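PDB 6FSK: DyP-type peroxidase, which probably uses heme b to oxidise dyes and other substrates with hydrogen peroxide, as in other dye-decolorizing peroxidases, and probably also oxidises manganese(II). Local coordinates for residues Thr29-Asp32 with Gln33-Asn37; Lys149-Glu152 with Ile153-Ile156; Pro362-Thr365 with Ser366-His370. The protein carries 1 engineered substitution. One frame throughout, in Å; residues are numbered along the deposited sequence.

Contacts 1 and 3 are surface helix starts, each with an N-cap side chain taking a backbone N-H; an asparagine amide oxygen does this in contact 1, a threonine hydroxyl in contact 3, where a glutamate returns the bond. Contact 2, partly buried, lies in the last two turns of helix 144-156, where side chains rather than caps set the chemistry. Helices 31-41 and 144-156 meet where Asn37 CG lies 3.2 Å from Ile156 O, both within the dimeric alpha+beta barrel domain. Contact 3 belongs to the C-terminal part of the peroxidase, its nearest atoms about 19 Å from those of contact 2.

Contact 1: residues Thr29-Asp32 with Gln33-Asn37; sequences TNVD and QFKAN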
loop_
_atom_site.group_PDB
_atom_site.type_symbol
_atom_site.label_atom_id
_atom_site.label_comp_id
_atom_site.label_asym_id
_atom_site.label_seq_id
_atom_site.Cartn_x
_atom_site.Cartn_y
_atom_site.Cartn_z
ATOM N N THR A 29 -28.406 -1.161 2.572
ATOM C CA THR A 29 -29.697 -0.472 2.725
ATOM C C THR A 29 -30.792 -1.324 3.429
ATOM O O THR A 29 -31.726 -0.744 3.993
ATOM C CB THR A 29 -30.224 0.077 1.380
ATOM O OG1 THR A 29 -30.323 -0.968 0.437
ATOM C CG2 THR A 29 -29.274 1.135 0.804
ATOM N N ASN A 30 -30.688 -2.658 3.378
ATOM C CA ASN A 30 -31.631 -3.557 4.037
ATOM C C ASN A 30 -30.739 -4.699 4.604
ATOM O O ASN A 30 -30.241 -5.522 3.859
ATOM C CB ASN A 30 -32.587 -4.011 2.968
ATOM C CG ASN A 30 -33.577 -5.019 3.458
ATOM O OD1 ASN A 30 -33.340 -5.784 4.449
ATOM N ND2 ASN A 30 -34.674 -5.061 2.754
ATOM N N VAL A 31 -30.553 -4.658 5.897
ATOM C CA VAL A 31 -29.609 -5.542 6.603
ATOM C C VAL A 31 -30.052 -6.976 6.414
ATOM O O VAL A 31 -29.283 -7.868 6.093
ATOM C CB VAL A 31 -29.545 -5.207 8.057
ATOM C CG1 VAL A 31 -28.820 -6.302 8.895
ATOM C CG2 VAL A 31 -28.987 -3.798 8.294
ATOM N N ASP A 32 -31.327 -7.297 6.715
ATOM C CA ASP A 32 -31.625 -8.737 6.695
ATOM C C ASP A 32 -31.652 -9.261 5.263
ATOM O O ASP A 32 -31.329 -10.409 5.004
ATOM C CB ASP A 32 -32.933 -9.074 7.475
ATOM C CG ASP A 32 -32.863 -8.740 8.973
ATOM O OD1 ASP A 32 -31.834 -8.902 9.683
ATOM O OD2 ASP A 32 -33.929 -8.300 9.491
ATOM N N GLN A 33 -32.009 -8.446 4.263
ATOM C CA GLN A 33 -31.948 -8.896 2.925
ATOM C C GLN A 33 -30.467 -9.046 2.449
ATOM O O GLN A 33 -30.149 -9.923 1.680
ATOM C CB GLN A 33 -32.579 -7.879 2.044
ATOM C CG GLN A 33 -32.713 -8.374 0.629
ATOM C CD GLN A 33 -33.463 -7.367 -0.226
ATOM O OE1 GLN A 33 -33.508 -6.150 0.100
ATOM N NE2 GLN A 33 -34.061 -7.846 -1.290
ATOM N N PHE A 34 -29.643 -8.135 2.943
ATOM C CA PHE A 34 -28.210 -8.203 2.651
ATOM C C PHE A 34 -27.650 -9.519 3.111
ATOM O O PHE A 34 -26.926 -10.219 2.360
ATOM C CB PHE A 34 -27.445 -7.044 3.309
ATOM C CG PHE A 34 -25.943 -7.133 3.096
ATOM C CD1 PHE A 34 -25.411 -6.737 1.903
ATOM C CD2 PHE A 34 -25.097 -7.649 4.069
ATOM C CE1 PHE A 34 -24.037 -6.862 1.665
ATOM C CE2 PHE A 34 -23.740 -7.688 3.882
ATOM C CZ PHE A 34 -23.215 -7.297 2.669
ATOM N N LYS A 35 -28.008 -9.894 4.343
ATOM C CA LYS A 35 -27.463 -11.158 4.876
ATOM C C LYS A 35 -27.997 -12.327 4.141
ATOM O O LYS A 35 -27.300 -13.247 3.846
ATOM C CB LYS A 35 -27.684 -11.259 6.353
ATOM C CG LYS A 35 -26.986 -10.222 7.193
ATOM C CD LYS A 35 -27.195 -10.505 8.663
ATOM C CE LYS A 35 -26.664 -9.369 9.460
ATOM N NZ LYS A 35 -26.480 -9.674 10.903
ATOM N N ALA A 36 -29.274 -12.302 3.691
ATOM C CA ALA A 36 -29.743 -13.398 2.883
ATOM C C ALA A 36 -28.989 -13.459 1.519
ATOM O O ALA A 36 -28.659 -14.521 1.011
ATOM C CB ALA A 36 -31.266 -13.256 2.665
ATOM N N ASN A 37 -28.748 -12.268 0.870
ATOM C CA ASN A 37 -28.093 -12.233 -0.378
ATOM C C ASN A 37 -26.581 -12.702 -0.279
ATOM O O ASN A 37 -26.019 -13.331 -1.160
ATOM C CB ASN A 37 -28.126 -10.803 -0.945
ATOM C CG ASN A 37 -29.499 -10.320 -1.309
ATOM O OD1 ASN A 37 -30.498 -11.097 -1.410
ATOM N ND2 ASN A 37 -29.601 -9.050 -1.501
HETATM O O HOH W 1 -29.605 -9.164 11.475
#
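Asn30 holds its CG anti to the backbone N (chi1 176°), which swings the amide over the first turn of helix 31-41 and sets OD1 in front of Gln33 N. This is a classical N-cap: OD1 of Asn30 accepts from Gln33 N at 3.0 Å, with the donor standing above the amide plane rather than on a lone pair. Gln33 likewise carries CG anti to its own N (chi1 -172°) and runs extended, and the two side chains cross at about a right angle. Their amide planes are turned 57° apart. Although Asn30 ND2 and Gln33 OE1 approach to 3.1 Å, the angle is too poor for a hydrogen bond, so the amides touch without pairing; Asn30 CG instead rests on Gln33 CB.

Behind the cap the helical bonds begin at once, from Phe34 N to Asn30 O and from Lys35 N to Val31 O. Phe34 turns inward, where its ring meets that of Phe157 and packs against strand 20-28, anchoring the helix start on the sheet. Nearby, Val31 and Lys35 lie side by side, CG1 of the valine 3.8 Å from CE of the lysine. The lysine amine also reaches Leu87 O, and a water completes the link: this water donates to Asp32 OD1 at 2.9 Å and accepts from Lys35 NZ at 3.2 Å.

Contact 2: residues Lys149-Glu152 with Ile153-Ile156; sequences KLDE and IKHI
Lys154 lies across the preceding turn of helix 144-156, slanting past both Leu150 and Asp151. Its chain leaves the backbone with CG anti to the carbonyl carbon (chi1 -72°) and bends at chi3 (-67°), a course that carries its methylenes over the carbonyl oxygen of Leu150: Lys154 CG comes within 3.2 Å of Leu150 O. Farther out, CE of Lys154 sits 4.2 Å from Leu150 CG and 3.7 Å from Asp151 OD1. The same methylene thus meets the buried leucine and the oxygen of the exposed aspartate, while NZ lies farther from that oxygen. Asp151 OD1 and Lys154 NZ remain 4.4 Å apart, beyond a salt bridge, and the attraction between the opposite charges is probably long-range and weak.

A second charged pair stands on another flank of the helix, one turn apart. Lys149 folds back through two bends while Glu152 stays extended, and the two ends meet in a salt bridge, NZ to OE1 at 3.3 Å, a weak hydrogen bond by its geometry. The other carboxylate oxygen, OE2, has a weak bond from His44 NE2, so the glutamate is shared between two partners. Ile153 follows the same pattern as Lys154, its CG1 lying 3.4 Å from Lys149 O.

Regular i to i+4 bonds run beneath all this, including Lys154 N to Leu150 O at 2.8 Å. The helix lies against the sheet and beside a second helix: Leu150 and Ile153 touch strand 134-140, Leu150 and Lys154 also reach strand 20-28, and Ile153 and Ile156 pack on helix 31-41.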
loop_
_atom_site.group_PDB
_atom_site.type_symbol
_atom_site.label_atom_id
_atom_site.label_comp_id
_atom_site.label_asym_id
_atom_site.label_seq_id
_atom_site.Cartn_x
_atom_site.Cartn_y
_atom_site.Cartn_z
ATOM N N LYS A 149 -18.198 -10.394 -14.141
ATOM C CA LYS A 149 -18.265 -10.888 -12.799
ATOM C C LYS A 149 -18.898 -9.849 -11.864
ATOM O O LYS A 149 -19.718 -10.182 -11.025
ATOM C CB LYS A 149 -16.866 -11.292 -12.302
ATOM C CG LYS A 149 -16.858 -11.791 -10.868
ATOM C CD LYS A 149 -17.749 -13.007 -10.587
ATOM C CE LYS A 149 -17.245 -14.138 -11.397
ATOM N NZ LYS A 149 -17.910 -15.413 -10.873
ATOM N N LEU A 150 -18.516 -8.570 -11.958
ATOM C CA LEU A 150 -19.146 -7.595 -11.123
ATOM C C LEU A 150 -20.668 -7.491 -11.349
ATOM O O LEU A 150 -21.430 -7.327 -10.396
ATOM C CB LEU A 150 -18.403 -6.241 -11.238
ATOM C CG LEU A 150 -18.863 -5.133 -10.313
ATOM C CD1 LEU A 150 -18.814 -5.505 -8.854
ATOM C CD2 LEU A 150 -17.947 -3.940 -10.573
ATOM N N ASP A 151 -21.114 -7.559 -12.616
ATOM C CA ASP A 151 -22.594 -7.525 -12.892
ATOM C C ASP A 151 -23.292 -8.709 -12.227
ATOM O O ASP A 151 -24.365 -8.546 -11.702
ATOM C CB ASP A 151 -22.836 -7.604 -14.393
ATOM C CG ASP A 151 -22.546 -6.322 -15.076
ATOM O OD1 ASP A 151 -22.255 -5.328 -14.395
ATOM O OD2 ASP A 151 -22.617 -6.304 -16.336
ATOM N N GLU A 152 -22.665 -9.883 -12.223
ATOM C CA GLU A 152 -23.221 -11.037 -11.559
ATOM C C GLU A 152 -23.362 -10.809 -10.054
ATOM O O GLU A 152 -24.405 -11.107 -9.415
ATOM C CB GLU A 152 -22.338 -12.224 -11.910
ATOM C CG GLU A 152 -22.780 -13.557 -11.411
ATOM C CD GLU A 152 -21.829 -14.656 -11.872
ATOM O OE1 GLU A 152 -20.657 -14.355 -12.297
ATOM O OE2 GLU A 152 -22.260 -15.822 -11.695
ATOM N N ILE A 153 -22.366 -10.181 -9.440
ATOM C CA ILE A 153 -22.455 -9.878 -8.040
ATOM C C ILE A 153 -23.472 -8.823 -7.744
ATOM O O ILE A 153 -24.246 -8.944 -6.817
ATOM C CB ILE A 153 -21.046 -9.465 -7.442
ATOM C CG1 ILE A 153 -19.998 -10.543 -7.701
ATOM C CG2 ILE A 153 -21.084 -9.173 -5.957
ATOM C CD1 ILE A 153 -20.401 -11.904 -7.170
ATOM N N LYS A 154 -23.526 -7.769 -8.561
ATOM C CA LYS A 154 -24.513 -6.764 -8.343
ATOM C C LYS A 154 -25.944 -7.344 -8.377
ATOM O O LYS A 154 -26.809 -6.895 -7.610
ATOM C CB LYS A 154 -24.360 -5.672 -9.367
ATOM C CG LYS A 154 -23.110 -4.918 -9.010
ATOM C CD LYS A 154 -22.914 -3.610 -9.728
ATOM C CE LYS A 154 -22.678 -3.629 -11.143
ATOM N NZ LYS A 154 -22.032 -2.242 -11.266
ATOM N N HIS A 155 -26.136 -8.249 -9.338
ATOM C CA HIS A 155 -27.443 -8.953 -9.487
ATOM C C HIS A 155 -27.854 -9.712 -8.224
ATOM O O HIS A 155 -28.997 -9.644 -7.752
ATOM C CB HIS A 155 -27.415 -9.862 -10.700
ATOM C CG HIS A 155 -28.759 -10.439 -11.014
ATOM N ND1 HIS A 155 -29.130 -11.722 -10.663
ATOM C CD2 HIS A 155 -29.828 -9.893 -11.635
ATOM C CE1 HIS A 155 -30.363 -11.951 -11.083
ATOM N NE2 HIS A 155 -30.816 -10.848 -11.653
ATOM N N ILE A 156 -26.886 -10.370 -7.590
ATOM C CA ILE A 156 -27.173 -10.997 -6.294
ATOM C C ILE A 156 -27.747 -10.056 -5.228
ATOM O O ILE A 156 -28.582 -10.404 -4.397
ATOM C CB ILE A 156 -25.874 -11.682 -5.731
ATOM C CG1 ILE A 156 -25.512 -12.849 -6.618
ATOM C CG2 ILE A 156 -26.043 -12.082 -4.286
ATOM C CD1 ILE A 156 -24.130 -13.411 -6.294
#

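Contact 3: residues Pro362-Thr365 with Ser366-His370; sequences PEVT and SQEHH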
loop_
_atom_site.group_PDB
_atom_site.type_symbol
_atom_site.label_atom_id
_atom_site.label_comp_id
_atom_site.label_asym_id
_atom_site.label_seq_id
_atom_site.Cartn_x
_atom_site.Cartn_y
_atom_site.Cartn_z
ATOM N N PRO A 362 -4.422 7.395 -17.440
ATOM C CA PRO A 362 -3.688 7.348 -18.683
ATOM C C PRO A 362 -2.200 7.722 -18.542
ATOM O O PRO A 362 -1.795 8.329 -17.571
ATOM C CB PRO A 362 -4.451 8.366 -19.549
ATOM C CG PRO A 362 -4.835 9.388 -18.569
ATOM C CD PRO A 362 -5.163 8.643 -17.313
ATOM N N GLU A 363 -1.437 7.446 -19.602
ATOM C CA GLU A 363 -0.006 7.868 -19.642
ATOM C C GLU A 363 0.044 9.399 -19.753
ATOM O O GLU A 363 -0.957 10.050 -20.199
ATOM C CB GLU A 363 0.663 7.202 -20.824
ATOM C CG GLU A 363 0.771 5.686 -20.684
ATOM C CD GLU A 363 1.584 5.347 -19.459
ATOM O OE1 GLU A 363 2.834 5.689 -19.402
ATOM O OE2 GLU A 363 1.037 4.837 -18.483
ATOM N N VAL A 364 1.148 10.021 -19.380
ATOM C CA VAL A 364 1.344 11.493 -19.475
ATOM C C VAL A 364 1.310 11.872 -20.981
ATOM O O VAL A 364 1.945 11.200 -21.766
ATOM C CB VAL A 364 2.667 11.864 -18.835
ATOM C CG1 VAL A 364 3.048 13.336 -19.086
ATOM C CG2 VAL A 364 2.581 11.526 -17.325
ATOM N N THR A 365 0.537 12.907 -21.260
ATOM C CA THR A 365 0.365 13.318 -22.658
ATOM C C THR A 365 1.462 14.311 -23.093
ATOM O O THR A 365 2.187 14.884 -22.284
ATOM C CB THR A 365 -0.951 14.049 -22.887
ATOM O OG1 THR A 365 -0.963 15.217 -22.125
ATOM C CG2 THR A 365 -2.204 13.177 -22.459
ATOM N N SER A 366 1.622 14.432 -24.423
ATOM C CA SER A 366 2.598 15.437 -24.933
ATOM C C SER A 366 2.350 16.797 -24.385
ATOM O O SER A 366 3.298 17.527 -24.033
ATOM C CB SER A 366 2.484 15.479 -26.527
ATOM O OG SER A 366 2.896 14.222 -26.997
ATOM N N GLN A 367 1.095 17.222 -24.233
ATOM C CA GLN A 367 0.800 18.565 -23.749
ATOM C C GLN A 367 1.195 18.677 -22.260
ATOM O O GLN A 367 1.690 19.733 -21.812
ATOM C CB GLN A 367 -0.660 18.954 -23.865
ATOM C CG GLN A 367 -0.928 20.402 -23.559
ATOM C CD GLN A 367 -0.321 21.341 -24.639
ATOM O OE1 GLN A 367 -0.536 21.132 -25.814
ATOM N NE2 GLN A 367 0.516 22.273 -24.235
ATOM N N GLU A 368 0.875 17.639 -21.476
ATOM C CA GLU A 368 1.311 17.636 -20.102
ATOM C C GLU A 368 2.792 17.701 -19.988
ATOM O O GLU A 368 3.289 18.439 -19.097
ATOM C CB GLU A 368 0.795 16.363 -19.366
ATOM C CG GLU A 368 -0.687 16.350 -19.140
ATOM C CD GLU A 368 -1.170 15.038 -18.452
ATOM O OE1 GLU A 368 -1.730 15.046 -17.288
ATOM O OE2 GLU A 368 -0.983 13.979 -19.091
ATOM N N HIS A 369 3.507 16.922 -20.778
ATOM C CA HIS A 369 4.998 16.982 -20.758
ATOM C C HIS A 369 5.494 18.391 -21.118
ATOM O O HIS A 369 6.302 18.997 -20.398
ATOM C CB HIS A 369 5.546 15.949 -21.676
ATOM C CG HIS A 369 7.031 15.892 -21.680
ATOM N ND1 HIS A 369 7.758 15.453 -20.595
ATOM C CD2 HIS A 369 7.931 16.149 -22.666
ATOM C CE1 HIS A 369 9.053 15.469 -20.906
ATOM N NE2 HIS A 369 9.176 15.874 -22.159
ATOM N N HIS A 370 4.860 19.021 -22.121
ATOM C CA HIS A 370 5.304 20.373 -22.533
ATOM C C HIS A 370 5.040 21.358 -21.451
ATOM O O HIS A 370 5.885 22.204 -21.144
ATOM C CB HIS A 370 4.550 20.776 -23.793
ATOM C CG HIS A 370 4.806 22.189 -24.215
ATOM N ND1 HIS A 370 4.119 23.276 -23.692
ATOM C CD2 HIS A 370 5.740 22.699 -25.046
ATOM C CE1 HIS A 370 4.595 24.392 -24.220
ATOM N NE2 HIS A 370 5.566 24.065 -25.052
#
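Glu368 lays its side chain obliquely across Thr365, with CG 3.2 Å from the threonine OG1 and OE2 reaching back to the backbone beyond. Together they form a capping box at the start of helix 366-371. Thr365 is the N-cap: its OG1, set between the backbone N and the carbonyl carbon (chi1 62°), accepts the Glu368 N-H at 3.1 Å in a nearly straight bond of 166°. The glutamate closes the box in the reverse direction, for its OE2 takes the Thr365 N-H at 2.9 Å through the anti lone pair, away from OE1. Val364 adds an apolar flank, CG1 lying 3.8 Å from Glu368 CB, and turns on to Val249 and Pro250 of helix 249-258.

The first backbone bond of the helix, His369 N to Thr365 O at 2.9 Å, follows directly from the cap. Around the carboxylate, Arg378 makes a salt bridge to OE2, while OE1 accepts from the backbone of His375 and His376. Were Glu368 an alanine, the Thr365 N-H and the N-H groups of His375 and His376 would probably lose their acceptor, and Arg378 its countercharge. In the glutamate both carboxylate oxygens are engaged, and an arginine and several N-H groups pointing at them would be expected to stabilise the ionised form, tying the helix start to the loop that follows the helix.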